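Local structure of putative type I restriction enzyme R protein (Bacteroides fragilis NCTC 9343, 3EVY) at residues 11-16 with 66-71; 19-24 with 72-77; 32-37 with 82-87; 25-30 with 51-56. The protein is a putative R subunit of a type I restriction system, probably needed for its ATP-dependent DNA cleavage, and appears here as a helical piece of its C-terminal region. All blocks are in the same frame, centred on the assembly; numbering follows the deposited sequence.

Contact 1: residues 11-16 with 66-71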
loop_
_atom_site.group_PDB
_atom_site.type_symbol
_atom_site.label_atom_id
_atom_site.label_comp_id
_atom_site.label_asym_id
_atom_site.label_seq_id
_atom_site.Cartn_x
_atom_site.Cartn_y
_atom_site.Cartn_z
ATOM N N LYS A 11 -10.001 -11.004 16.101
ATOM C CA LYS A 11 -9.277 -9.946 16.814
ATOM C C LYS A 11 -8.954 -8.736 15.930
ATOM O O LYS A 11 -8.735 -8.862 14.704
ATOM C CB LYS A 11 -7.968 -10.518 17.352
ATOM C CG LYS A 11 -8.175 -11.740 18.230
ATOM C CD LYS A 11 -6.834 -12.218 18.722
ATOM C CE LYS A 11 -5.987 -10.996 19.120
ATOM N NZ LYS A 11 -4.539 -11.328 19.132
ATOM N N PRO A 12 -8.899 -7.555 16.555
ATOM C CA PRO A 12 -8.600 -6.276 15.878
ATOM C C PRO A 12 -7.481 -6.393 14.812
ATOM O O PRO A 12 -7.693 -5.923 13.688
ATOM C CB PRO A 12 -8.178 -5.358 17.035
ATOM C CG PRO A 12 -8.983 -5.849 18.175
ATOM C CD PRO A 12 -8.937 -7.394 18.015
ATOM N N TYR A 13 -6.350 -7.017 15.161
ATOM C CA TYR A 13 -5.225 -7.166 14.239
ATOM C C TYR A 13 -5.541 -7.919 12.948
ATOM O O TYR A 13 -5.079 -7.562 11.866
ATOM C CB TYR A 13 -4.070 -7.882 14.918
ATOM C CG TYR A 13 -2.885 -8.157 14.001
ATOM C CD1 TYR A 13 -1.941 -7.176 13.693
ATOM C CD2 TYR A 13 -2.688 -9.428 13.456
ATOM C CE1 TYR A 13 -0.862 -7.458 12.887
ATOM C CE2 TYR A 13 -1.595 -9.689 12.598
ATOM C CZ TYR A 13 -0.704 -8.709 12.335
ATOM O OH TYR A 13 0.400 -9.024 11.545
ATOM N N GLU A 14 -6.269 -9.008 13.112
ATOM C CA GLU A 14 -6.641 -9.909 12.042
ATOM C C GLU A 14 -7.588 -9.208 11.118
ATOM O O GLU A 14 -7.407 -9.284 9.896
ATOM C CB GLU A 14 -7.348 -11.146 12.634
ATOM C CG GLU A 14 -6.494 -11.868 13.737
ATOM C CD GLU A 14 -7.211 -13.031 14.453
ATOM O OE1 GLU A 14 -6.643 -14.158 14.395
ATOM O OE2 GLU A 14 -8.310 -12.806 15.064
ATOM N N LYS A 15 -8.565 -8.493 11.697
ATOM C CA LYS A 15 -9.472 -7.609 10.924
ATOM C C LYS A 15 -8.723 -6.628 10.036
ATOM O O LYS A 15 -9.048 -6.493 8.849
ATOM C CB LYS A 15 -10.429 -6.807 11.836
ATOM C CG LYS A 15 -11.791 -7.479 12.122
ATOM C CD LYS A 15 -12.644 -6.678 13.130
ATOM C CE LYS A 15 -12.036 -6.688 14.532
ATOM N NZ LYS A 15 -12.546 -5.611 15.440
ATOM N N LEU A 16 -7.776 -5.881 10.600
ATOM C CA LEU A 16 -7.051 -4.894 9.812
ATOM C C LEU A 16 -6.145 -5.547 8.717
ATOM O O LEU A 16 -5.889 -4.929 7.673
ATOM C CB LEU A 16 -6.201 -3.989 10.713
ATOM C CG LEU A 16 -6.862 -3.117 11.804
ATOM C CD1 LEU A 16 -5.852 -2.781 13.017
ATOM C CD2 LEU A 16 -7.382 -1.804 11.202
ATOM N N TYR A 66 0.694 -3.326 16.405
ATOM C CA TYR A 66 0.287 -4.486 17.211
ATOM C C TYR A 66 1.475 -5.393 17.555
ATOM O O TYR A 66 2.361 -5.655 16.714
ATOM C CB TYR A 66 -0.834 -5.345 16.525
ATOM C CG TYR A 66 -2.175 -4.627 16.519
ATOM C CD1 TYR A 66 -2.446 -3.692 15.566
ATOM C CD2 TYR A 66 -3.115 -4.833 17.559
ATOM C CE1 TYR A 66 -3.659 -3.006 15.561
ATOM C CE2 TYR A 66 -4.313 -4.148 17.579
ATOM C CZ TYR A 66 -4.592 -3.260 16.580
ATOM O OH TYR A 66 -5.785 -2.576 16.583
ATOM N N ASN A 67 1.446 -5.928 18.777
ATOM C CA ASN A 67 2.498 -6.850 19.258
ATOM C C ASN A 67 2.650 -8.069 18.332
ATOM O O ASN A 67 3.767 -8.618 18.185
ATOM C CB ASN A 67 2.093 -7.402 20.611
ATOM C CG ASN A 67 2.372 -6.427 21.757
ATOM O OD1 ASN A 67 3.375 -5.693 21.740
ATOM N ND2 ASN A 67 1.514 -6.475 22.789
ATOM N N GLU A 68 1.543 -8.485 17.729
ATOM C CA GLU A 68 1.571 -9.689 16.921
ATOM C C GLU A 68 1.942 -9.432 15.469
ATOM O O GLU A 68 1.838 -10.346 14.657
ATOM C CB GLU A 68 0.272 -10.487 17.031
ATOM C CG GLU A 68 -1.021 -9.785 16.598
ATOM C CD GLU A 68 -1.771 -9.104 17.770
ATOM O OE1 GLU A 68 -1.160 -8.240 18.494
ATOM O OE2 GLU A 68 -3.000 -9.393 17.938
ATOM N N PHE A 69 2.387 -8.205 15.147
ATOM C CA PHE A 69 2.718 -7.842 13.739
ATOM C C PHE A 69 3.723 -8.795 13.074
ATOM O O PHE A 69 4.800 -9.088 13.603
ATOM C CB PHE A 69 3.159 -6.359 13.557
ATOM C CG PHE A 69 3.716 -6.052 12.161
ATOM C CD1 PHE A 69 2.894 -5.940 11.065
ATOM C CD2 PHE A 69 5.125 -6.003 11.950
ATOM C CE1 PHE A 69 3.429 -5.701 9.736
ATOM C CE2 PHE A 69 5.671 -5.778 10.672
ATOM C CZ PHE A 69 4.819 -5.581 9.551
ATOM N N ASP A 70 3.382 -9.258 11.884
ATOM C CA ASP A 70 4.307 -10.084 11.120
ATOM C C ASP A 70 4.162 -9.648 9.658
ATOM O O ASP A 70 3.077 -9.772 9.066
ATOM C CB ASP A 70 3.916 -11.551 11.306
ATOM C CG ASP A 70 4.810 -12.502 10.563
ATOM O OD1 ASP A 70 5.787 -12.058 9.930
ATOM O OD2 ASP A 70 4.538 -13.729 10.648
ATOM N N ALA A 71 5.249 -9.125 9.092
ATOM C CA ALA A 71 5.244 -8.676 7.733
ATOM C C ALA A 71 4.716 -9.719 6.793
ATOM O O ALA A 71 4.113 -9.378 5.770
ATOM C CB ALA A 71 6.644 -8.156 7.297
HETATM O O HOH W 1 -5.258 -7.623 17.812
#
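Tyr13 meets Tyr66 with an edge of its ring and Glu68 with a face, and three different uses of one aromatic side chain come together here. Its ring presents an edge to the face of Tyr66 in an offset edge-to-face pair, with centroids 5.9 Å apart and planes at 62°. Over one face of the same ring lies the CG methylene of Glu68, 3.8 Å from the Tyr13 ring centroid in a CH-pi contact. The phenol then reaches the backbone just beyond the turn: Asp70 N donates to Tyr13 OH at 3.0 Å, while the same hydroxyl is also hydrogen-bonded to Asp73. With CG anti to the backbone N (chi1 176°), the ring projects off the first turn of its helix and across to the loop. Glu68 bends back at its second torsion, and OE2 forms a salt bridge with Lys11 NZ at 2.7 Å, the nitrogen coming from above the carboxylate plane. A water accepting from Tyr13 N donates to that same oxygen. Leu16 CD1 packs against Tyr66 CE1 at 3.4 Å. The beta turn Tyr66-Phe69 thus covers the start of helix 12-30, while Tyr13 and Leu16 also touch Val63 near the end of helix 43-63.

Contact 2: residues 19-24 with 72-77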
loop_
_atom_site.group_PDB
_atom_site.type_symbol
_atom_site.label_atom_id
_atom_site.label_comp_id
_atom_site.label_asym_id
_atom_site.label_seq_id
_atom_site.Cartn_x
_atom_site.Cartn_y
_atom_site.Cartn_z
ATOM N N ARG A 19 -8.503 -6.329 5.745
ATOM C CA ARG A 19 -8.672 -5.073 5.048
ATOM C C ARG A 19 -7.403 -4.654 4.231
ATOM O O ARG A 19 -7.522 -4.161 3.106
ATOM C CB ARG A 19 -8.943 -3.918 6.018
ATOM C CG ARG A 19 -10.399 -3.716 6.380
ATOM C CD ARG A 19 -10.583 -2.803 7.629
ATOM N NE ARG A 19 -10.180 -1.432 7.312
ATOM C CZ ARG A 19 -9.929 -0.492 8.218
ATOM N NH1 ARG A 19 -10.076 -0.753 9.512
ATOM N NH2 ARG A 19 -9.556 0.719 7.818
ATOM N N PHE A 20 -6.222 -4.752 4.831
ATOM C CA PHE A 20 -4.986 -4.286 4.108
ATOM C C PHE A 20 -4.807 -5.136 2.844
ATOM O O PHE A 20 -4.488 -4.610 1.764
ATOM C CB PHE A 20 -3.705 -4.438 4.952
ATOM C CG PHE A 20 -2.471 -3.999 4.180
ATOM C CD1 PHE A 20 -2.131 -2.670 4.111
ATOM C CD2 PHE A 20 -1.799 -4.889 3.368
ATOM C CE1 PHE A 20 -1.085 -2.253 3.305
ATOM C CE2 PHE A 20 -0.728 -4.471 2.594
ATOM C CZ PHE A 20 -0.378 -3.178 2.568
ATOM N N ASN A 21 -5.037 -6.443 2.991
ATOM C CA ASN A 21 -4.760 -7.367 1.901
ATOM C C ASN A 21 -5.749 -7.204 0.729
ATOM O O ASN A 21 -5.392 -7.386 -0.467
ATOM C CB ASN A 21 -4.669 -8.812 2.392
ATOM C CG ASN A 21 -3.385 -9.096 3.143
ATOM O OD1 ASN A 21 -2.400 -8.308 3.074
ATOM N ND2 ASN A 21 -3.348 -10.219 3.820
ATOM N N GLU A 22 -6.992 -6.879 1.061
ATOM C CA GLU A 22 -7.970 -6.554 0.010
ATOM C C GLU A 22 -7.632 -5.274 -0.691
ATOM O O GLU A 22 -7.746 -5.183 -1.936
ATOM C CB GLU A 22 -9.401 -6.508 0.583
ATOM C CG GLU A 22 -9.861 -7.874 1.026
ATOM C CD GLU A 22 -11.133 -7.836 1.930
ATOM O OE1 GLU A 22 -11.684 -6.714 2.194
ATOM O OE2 GLU A 22 -11.555 -8.944 2.388
ATOM N N MET A 23 -7.295 -4.251 0.087
ATOM C CA MET A 23 -6.825 -2.965 -0.446
ATOM C C MET A 23 -5.600 -3.183 -1.336
ATOM O O MET A 23 -5.516 -2.601 -2.402
ATOM C CB MET A 23 -6.396 -2.082 0.689
ATOM C CG MET A 23 -6.312 -0.599 0.431
ATOM S SD MET A 23 -6.202 0.329 2.038
ATOM C CE MET A 23 -7.623 -0.631 2.821
ATOM N N ALA A 24 -4.662 -4.026 -0.908
ATOM C CA ALA A 24 -3.427 -4.215 -1.680
ATOM C C ALA A 24 -3.683 -4.884 -3.051
ATOM O O ALA A 24 -3.121 -4.495 -4.074
ATOM C CB ALA A 24 -2.412 -5.079 -0.873
ATOM N N GLU A 72 4.987 -10.980 7.092
ATOM C CA GLU A 72 4.536 -12.082 6.211
ATOM C C GLU A 72 3.008 -12.173 6.091
ATOM O O GLU A 72 2.459 -12.841 5.184
ATOM C CB GLU A 72 5.121 -13.416 6.681
ATOM C CG GLU A 72 6.569 -13.566 6.338
ATOM C CD GLU A 72 6.819 -13.487 4.809
ATOM O OE1 GLU A 72 7.525 -12.490 4.466
ATOM O OE2 GLU A 72 6.304 -14.385 3.974
ATOM N N ASP A 73 2.321 -11.461 6.973
ATOM C CA ASP A 73 0.883 -11.541 7.048
ATOM C C ASP A 73 0.330 -10.636 5.962
ATOM O O ASP A 73 -0.848 -10.677 5.694
ATOM C CB ASP A 73 0.377 -10.980 8.397
ATOM C CG ASP A 73 0.558 -11.941 9.543
ATOM O OD1 ASP A 73 0.796 -13.152 9.266
ATOM O OD2 ASP A 73 0.445 -11.469 10.727
ATOM N N LEU A 74 1.178 -9.798 5.362
ATOM C CA LEU A 74 0.751 -8.784 4.412
ATOM C C LEU A 74 1.202 -9.057 2.959
ATOM O O LEU A 74 2.351 -9.454 2.732
ATOM C CB LEU A 74 1.362 -7.426 4.793
ATOM C CG LEU A 74 1.028 -6.881 6.212
ATOM C CD1 LEU A 74 1.461 -5.440 6.218
ATOM C CD2 LEU A 74 -0.513 -6.969 6.424
ATOM N N THR A 75 0.304 -8.774 2.007
ATOM C CA THR A 75 0.617 -8.733 0.575
ATOM C C THR A 75 1.631 -7.574 0.379
ATOM O O THR A 75 1.553 -6.562 1.092
ATOM C CB THR A 75 -0.660 -8.427 -0.236
ATOM O OG1 THR A 75 -1.621 -9.450 0.023
ATOM C CG2 THR A 75 -0.394 -8.365 -1.689
ATOM N N ILE A 76 2.571 -7.740 -0.551
ATOM C CA ILE A 76 3.596 -6.759 -0.861
ATOM C C ILE A 76 4.671 -6.800 0.155
ATOM O O ILE A 76 4.428 -6.528 1.364
ATOM C CB ILE A 76 3.047 -5.261 -0.989
ATOM C CG1 ILE A 76 1.777 -5.220 -1.845
ATOM C CG2 ILE A 76 4.127 -4.363 -1.676
ATOM C CD1 ILE A 76 1.182 -3.779 -2.067
ATOM N N GLU A 77 5.867 -7.112 -0.296
ATOM C CA GLU A 77 6.983 -7.232 0.626
ATOM C C GLU A 77 7.342 -5.829 1.135
ATOM O O GLU A 77 7.072 -4.843 0.449
ATOM C CB GLU A 77 8.196 -7.791 -0.157
ATOM C CG GLU A 77 8.119 -9.295 -0.333
ATOM C CD GLU A 77 9.353 -9.853 -1.002
ATOM O OE1 GLU A 77 10.204 -9.042 -1.434
ATOM O OE2 GLU A 77 9.457 -11.111 -1.105
#
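Asn21 of helix 12-30 reads the backbone of the 72-77 loop with both ends of its carboxamide. Its OD1 accepts from Thr75 N at 2.9 Å in a nearly straight bond (172°), the donor standing above the carbonyl plane. Its ND2 donates a hydrogen bond to Asp73 O at 3.2 Å, along a line close to the amide plane. The side chain leaves the helix with CG anti to the carbonyl carbon (chi1 -74°), which brings the amide round to the loop. Thr75 OG1 adds a weak bond to OD1, so two donors converge on that oxygen.

The tight part lies on the buried flank. Phe20 holds Leu74 CD1 over one ring face, off-centre toward the rim, and Leu74 CD2 is 3.9 Å from Phe20 CD2. At the ring edge, Thr75 O comes within 3.4 Å of Phe20 CE2. One turn along the helix, Ala24 CB packs 3.8 Å from Thr75 CB and beside Ile76 CD1. By contrast with the buried Phe20, Leu74 and Ala24, the polar side made by Asn21, Asp73 and Thr75 stays partly exposed. One side-chain amide thus satisfies backbone groups of both Asp73 and Thr75, and would be expected to set the register of the loop against the helix.

Contact 3: residues 32-37 with 82-87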
loop_
_atom_site.group_PDB
_atom_site.type_symbol
_atom_site.label_atom_id
_atom_site.label_comp_id
_atom_site.label_asym_id
_atom_site.label_seq_id
_atom_site.Cartn_x
_atom_site.Cartn_y
_atom_site.Cartn_z
ATOM N N PRO A 32 0.607 -2.441 -11.117
ATOM C CA PRO A 32 1.204 -3.752 -10.950
ATOM C C PRO A 32 2.666 -3.743 -10.545
ATOM O O PRO A 32 3.099 -4.695 -9.968
ATOM C CB PRO A 32 0.963 -4.427 -12.311
ATOM C CG PRO A 32 0.767 -3.291 -13.292
ATOM C CD PRO A 32 0.012 -2.255 -12.465
ATOM N N THR A 33 3.429 -2.684 -10.867
ATOM C CA THR A 33 4.832 -2.618 -10.572
ATOM C C THR A 33 5.214 -1.178 -10.171
ATOM O O THR A 33 4.446 -0.251 -10.307
ATOM C CB THR A 33 5.699 -2.962 -11.825
ATOM O OG1 THR A 33 5.371 -2.012 -12.858
ATOM C CG2 THR A 33 5.416 -4.407 -12.312
ATOM N N VAL A 34 6.409 -1.016 -9.675
ATOM C CA VAL A 34 6.837 0.358 -9.273
ATOM C C VAL A 34 6.964 1.240 -10.514
ATOM O O VAL A 34 6.496 2.374 -10.538
ATOM C CB VAL A 34 8.068 0.310 -8.401
ATOM C CG1 VAL A 34 8.651 1.738 -8.124
ATOM C CG2 VAL A 34 7.720 -0.420 -7.060
ATOM N N LYS A 35 7.528 0.687 -11.578
ATOM C CA LYS A 35 7.718 1.450 -12.797
ATOM C C LYS A 35 6.393 1.898 -13.363
ATOM O O LYS A 35 6.324 2.987 -13.926
ATOM C CB LYS A 35 8.437 0.608 -13.846
ATOM C CG LYS A 35 9.119 1.424 -14.904
ATOM C CD LYS A 35 10.188 0.616 -15.607
ATOM C CE LYS A 35 11.554 0.904 -14.969
ATOM N NZ LYS A 35 12.579 -0.141 -15.188
ATOM N N SER A 36 5.344 1.066 -13.248
ATOM C CA SER A 36 3.982 1.478 -13.747
ATOM C C SER A 36 3.482 2.805 -13.138
ATOM O O SER A 36 2.725 3.597 -13.797
ATOM C CB SER A 36 2.954 0.372 -13.549
ATOM O OG SER A 36 2.444 0.386 -12.245
ATOM N N VAL A 37 3.902 3.077 -11.899
ATOM C CA VAL A 37 3.556 4.356 -11.239
ATOM C C VAL A 37 4.319 5.481 -11.912
ATOM O O VAL A 37 3.743 6.522 -12.271
ATOM C CB VAL A 37 3.849 4.396 -9.709
ATOM C CG1 VAL A 37 3.448 5.785 -9.115
ATOM C CG2 VAL A 37 3.134 3.281 -8.963
ATOM N N ALA A 82 8.219 -0.134 0.222
ATOM C CA ALA A 82 9.118 1.060 0.296
ATOM C C ALA A 82 9.433 1.695 -1.051
ATOM O O ALA A 82 9.537 2.917 -1.170
ATOM C CB ALA A 82 10.404 0.708 1.006
ATOM N N ASP A 83 9.626 0.866 -2.075
ATOM C CA ASP A 83 9.821 1.357 -3.437
ATOM C C ASP A 83 8.596 2.093 -3.980
ATOM O O ASP A 83 8.715 3.130 -4.597
ATOM C CB ASP A 83 10.262 0.199 -4.343
ATOM C CG ASP A 83 11.665 -0.339 -3.976
ATOM O OD1 ASP A 83 12.462 0.397 -3.361
ATOM O OD2 ASP A 83 11.946 -1.509 -4.260
ATOM N N TYR A 84 7.387 1.591 -3.731
ATOM C CA TYR A 84 6.211 2.389 -4.066
ATOM C C TYR A 84 6.197 3.687 -3.235
ATOM O O TYR A 84 5.774 4.743 -3.705
ATOM C CB TYR A 84 4.932 1.603 -3.783
ATOM C CG TYR A 84 4.575 0.545 -4.826
ATOM C CD1 TYR A 84 4.035 0.915 -6.080
ATOM C CD2 TYR A 84 4.744 -0.829 -4.547
ATOM C CE1 TYR A 84 3.660 -0.045 -7.001
ATOM C CE2 TYR A 84 4.397 -1.798 -5.493
ATOM C CZ TYR A 84 3.853 -1.407 -6.700
ATOM O OH TYR A 84 3.477 -2.364 -7.640
ATOM N N GLN A 85 6.669 3.588 -2.001
ATOM C CA GLN A 85 6.603 4.730 -1.097
ATOM C C GLN A 85 7.550 5.836 -1.605
ATOM O O GLN A 85 7.211 7.018 -1.576
ATOM C CB GLN A 85 6.966 4.275 0.282
ATOM C CG GLN A 85 6.665 5.264 1.382
ATOM C CD GLN A 85 7.237 4.800 2.710
ATOM O OE1 GLN A 85 8.449 4.802 2.912
ATOM N NE2 GLN A 85 6.388 4.394 3.594
ATOM N N SER A 86 8.712 5.468 -2.146
ATOM C CA SER A 86 9.587 6.535 -2.727
ATOM C C SER A 86 8.844 7.336 -3.790
ATOM O O SER A 86 8.948 8.582 -3.827
ATOM C CB SER A 86 10.878 5.972 -3.328
ATOM O OG SER A 86 11.517 5.186 -2.332
ATOM N N LYS A 87 8.087 6.641 -4.642
ATOM C CA LYS A 87 7.311 7.334 -5.702
ATOM C C LYS A 87 6.281 8.242 -5.090
ATOM O O LYS A 87 5.986 9.346 -5.611
ATOM C CB LYS A 87 6.562 6.344 -6.622
ATOM C CG LYS A 87 7.423 5.382 -7.360
ATOM C CD LYS A 87 8.218 6.094 -8.465
ATOM C CE LYS A 87 8.448 5.215 -9.731
ATOM N NZ LYS A 87 9.603 5.811 -10.558
#
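Tyr84 reaches from helix 78-91 to the start of the short helix 34-38, with Val34 on its face and Val37 at its edge. From CB, which rests on Phe53 of helix 43-63, the chain turns with CG anti to the carbonyl carbon (chi1 -78°), and this swings the ring toward residues 33-37. CG, CD1, CD2 and CE2 all lie about equally far from the Val34 methyl CG2, which stands almost exactly over the ring, 3.7 Å from the Tyr84 centroid and 4° off its normal. CD1 also meets Val37 CG2 at 3.8 Å, in the ring plane. Farther out, CE1 approaches Thr33 O at 3.4 Å and CZ meets Thr33 C. The tip, OH, ends against Thr33 CA at 3.2 Å; the nearby Thr33 N and Pro32 O are badly angled for bonding to it.

Beside the ring, Lys87 folds back so that its CE packs 3.8 Å from Val34 CG1, leaving the aliphatic part of the lysine to do the touching. Thr33, against which the phenol ends, is the N-cap of helix 34-38: its OG1 accepts from Ser36 N at 3.1 Å. Tyr84 thus packs on an N-capped helix start, joining helix 34-38 to helix 78-91 in this all-helical fragment.

Contact 4: residues 25-30 with 51-56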
loop_
_atom_site.group_PDB
_atom_site.type_symbol
_atom_site.label_atom_id
_atom_site.label_comp_id
_atom_site.label_asym_id
_atom_site.label_seq_id
_atom_site.Cartn_x
_atom_site.Cartn_y
_atom_site.Cartn_z
ATOM N N ALA A 25 -4.508 -5.918 -3.062
ATOM C CA ALA A 25 -4.752 -6.676 -4.303
ATOM C C ALA A 25 -5.481 -5.781 -5.261
ATOM O O ALA A 25 -5.313 -5.895 -6.480
ATOM C CB ALA A 25 -5.569 -7.946 -4.019
ATOM N N GLU A 26 -6.314 -4.888 -4.730
ATOM C CA GLU A 26 -6.912 -3.882 -5.571
ATOM C C GLU A 26 -5.907 -2.845 -6.055
ATOM O O GLU A 26 -5.854 -2.558 -7.239
ATOM C CB GLU A 26 -8.081 -3.200 -4.877
ATOM C CG GLU A 26 -9.317 -4.164 -4.790
ATOM C CD GLU A 26 -10.105 -4.044 -3.485
ATOM O OE1 GLU A 26 -10.259 -2.907 -2.949
ATOM O OE2 GLU A 26 -10.566 -5.102 -2.998
ATOM N N PHE A 27 -5.117 -2.274 -5.143
ATOM C CA PHE A 27 -3.987 -1.392 -5.527
ATOM C C PHE A 27 -3.115 -2.021 -6.649
ATOM O O PHE A 27 -2.810 -1.369 -7.626
ATOM C CB PHE A 27 -3.092 -1.143 -4.308
ATOM C CG PHE A 27 -1.852 -0.334 -4.612
ATOM C CD1 PHE A 27 -1.873 1.048 -4.585
ATOM C CD2 PHE A 27 -0.653 -0.970 -4.895
ATOM C CE1 PHE A 27 -0.686 1.806 -4.882
ATOM C CE2 PHE A 27 0.502 -0.253 -5.164
ATOM C CZ PHE A 27 0.488 1.134 -5.171
ATOM N N LEU A 28 -2.688 -3.247 -6.451
ATOM C CA LEU A 28 -1.869 -3.976 -7.441
ATOM C C LEU A 28 -2.564 -4.193 -8.807
ATOM O O LEU A 28 -1.902 -4.278 -9.832
ATOM C CB LEU A 28 -1.337 -5.316 -6.897
ATOM C CG LEU A 28 -0.342 -5.171 -5.768
ATOM C CD1 LEU A 28 -0.099 -6.526 -5.053
ATOM C CD2 LEU A 28 0.948 -4.483 -6.226
ATOM N N SER A 29 -3.890 -4.268 -8.835
ATOM C CA SER A 29 -4.582 -4.401 -10.141
ATOM C C SER A 29 -4.558 -3.081 -10.916
ATOM O O SER A 29 -4.796 -3.072 -12.121
ATOM C CB SER A 29 -6.005 -4.919 -9.966
ATOM O OG SER A 29 -6.737 -3.903 -9.309
ATOM N N TYR A 30 -4.262 -1.970 -10.237
ATOM C CA TYR A 30 -4.108 -0.679 -10.893
ATOM C C TYR A 30 -2.653 -0.370 -11.204
ATOM O O TYR A 30 -2.361 0.193 -12.269
ATOM C CB TYR A 30 -4.583 0.477 -10.001
ATOM C CG TYR A 30 -6.085 0.727 -9.977
ATOM C CD1 TYR A 30 -6.728 1.488 -10.993
ATOM C CD2 TYR A 30 -6.865 0.234 -8.923
ATOM C CE1 TYR A 30 -8.115 1.730 -10.964
ATOM C CE2 TYR A 30 -8.243 0.468 -8.875
ATOM C CZ TYR A 30 -8.862 1.218 -9.891
ATOM O OH TYR A 30 -10.232 1.421 -9.804
ATOM N N ILE A 51 -3.669 8.841 -3.391
ATOM C CA ILE A 51 -4.756 8.611 -2.444
ATOM C C ILE A 51 -4.825 7.153 -2.016
ATOM O O ILE A 51 -4.935 6.845 -0.832
ATOM C CB ILE A 51 -6.070 9.124 -3.075
ATOM C CG1 ILE A 51 -6.023 10.660 -3.065
ATOM C CG2 ILE A 51 -7.277 8.610 -2.328
ATOM C CD1 ILE A 51 -6.995 11.384 -4.079
ATOM N N LEU A 52 -4.670 6.236 -2.971
ATOM C CA LEU A 52 -4.658 4.848 -2.646
ATOM C C LEU A 52 -3.456 4.508 -1.805
ATOM O O LEU A 52 -3.538 3.700 -0.882
ATOM C CB LEU A 52 -4.670 3.925 -3.905
ATOM C CG LEU A 52 -5.995 3.775 -4.689
ATOM C CD1 LEU A 52 -5.967 2.600 -5.691
ATOM C CD2 LEU A 52 -7.178 3.602 -3.743
ATOM N N PHE A 53 -2.307 5.027 -2.194
ATOM C CA PHE A 53 -1.156 4.604 -1.484
ATOM C C PHE A 53 -1.195 5.195 -0.062
ATOM O O PHE A 53 -0.741 4.567 0.895
ATOM C CB PHE A 53 0.117 5.019 -2.175
ATOM C CG PHE A 53 1.343 4.426 -1.501
ATOM C CD1 PHE A 53 1.741 3.114 -1.800
ATOM C CD2 PHE A 53 2.045 5.153 -0.548
ATOM C CE1 PHE A 53 2.870 2.558 -1.171
ATOM C CE2 PHE A 53 3.181 4.568 0.112
ATOM C CZ PHE A 53 3.552 3.283 -0.242
ATOM N N ARG A 54 -1.649 6.435 0.084
ATOM C CA ARG A 54 -1.790 7.005 1.483
ATOM C C ARG A 54 -2.610 6.136 2.408
ATOM O O ARG A 54 -2.244 5.895 3.553
ATOM C CB ARG A 54 -2.397 8.418 1.501
ATOM C CG ARG A 54 -2.393 9.040 2.942
ATOM C CD ARG A 54 -2.835 10.482 2.916
ATOM N NE ARG A 54 -2.859 10.958 4.296
ATOM C CZ ARG A 54 -3.414 12.101 4.690
ATOM N NH1 ARG A 54 -3.979 12.922 3.807
ATOM N NH2 ARG A 54 -3.366 12.421 5.977
ATOM N N ALA A 55 -3.718 5.622 1.933
ATOM C CA ALA A 55 -4.574 4.742 2.737
ATOM C C ALA A 55 -3.933 3.409 3.080
ATOM O O ALA A 55 -4.141 2.863 4.159
ATOM C CB ALA A 55 -5.986 4.447 1.970
ATOM N N MET A 56 -3.257 2.802 2.111
ATOM C CA MET A 56 -2.458 1.560 2.407
ATOM C C MET A 56 -1.369 1.874 3.380
ATOM O O MET A 56 -1.118 1.110 4.329
ATOM C CB MET A 56 -1.769 1.041 1.079
ATOM C CG MET A 56 -2.651 0.118 0.160
ATOM S SD MET A 56 -1.530 -0.928 -0.833
ATOM C CE MET A 56 -0.356 0.233 -1.382
#
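Phe27 and Met56 form a Met-aromatic contact within an antiparallel helix pair, where helix 12-30 runs against helix 43-63. Over these segments the axes come within 10.8 Å and their directions differ by 153°. The methionine chain bends at its last torsion (chi3 -46°), which carries the methyl over the ring instead of past it. Met56 CE therefore stands above the middle of the Phe27 face, 3.5 Å from the ring centroid and only 9° off the normal. The sulfur lies more obliquely, with SD 4.3 Å from that centroid.

Other parts of the ring are met differently. Leu52 CB sits at the Phe27 edge near its plane, 4.1 Å from CD1, and Phe53 CD1 lies equally far from Phe27 CZ. At the outer end, Tyr30 CD2 touches Leu52 CD1, the two side chains crossing at about a right angle toward the more exposed side of the contact. Helix 78-91 completes the core around them, its Tyr84 meeting Phe27 edge-to-face and its Phe81 and Tyr88 meeting Phe53. Every contact between the two segments is apolar or sulfur-aromatic, so the pair is joined by shape and dispersion, and the Phe27 ring is held by packing alone, with a methyl on its face and Leu52 CB at its edge.

Followed from the N terminus, helix 12-30 supplies the first segment of contacts 1, 2 and 4 in turn. Contact 4 closes the shortest loop, bringing helix 43-63 back along helix 12-30, and it falls within the larger loops closed by contacts 1 and 2. These two cross each other as the loop from 66 to 77 runs along the helix; they touch where the loop passes from one to the other. Contact 3 begins at residue 32, after helix 12-30, and crosses the other three, tying helix 34-38 to helix 78-91. It lies about 25 Å from contact 1, centre to centre, across the chain's middle. Contact 4, the most buried of the set, touches both contact 2 and contact 3 and so links the two.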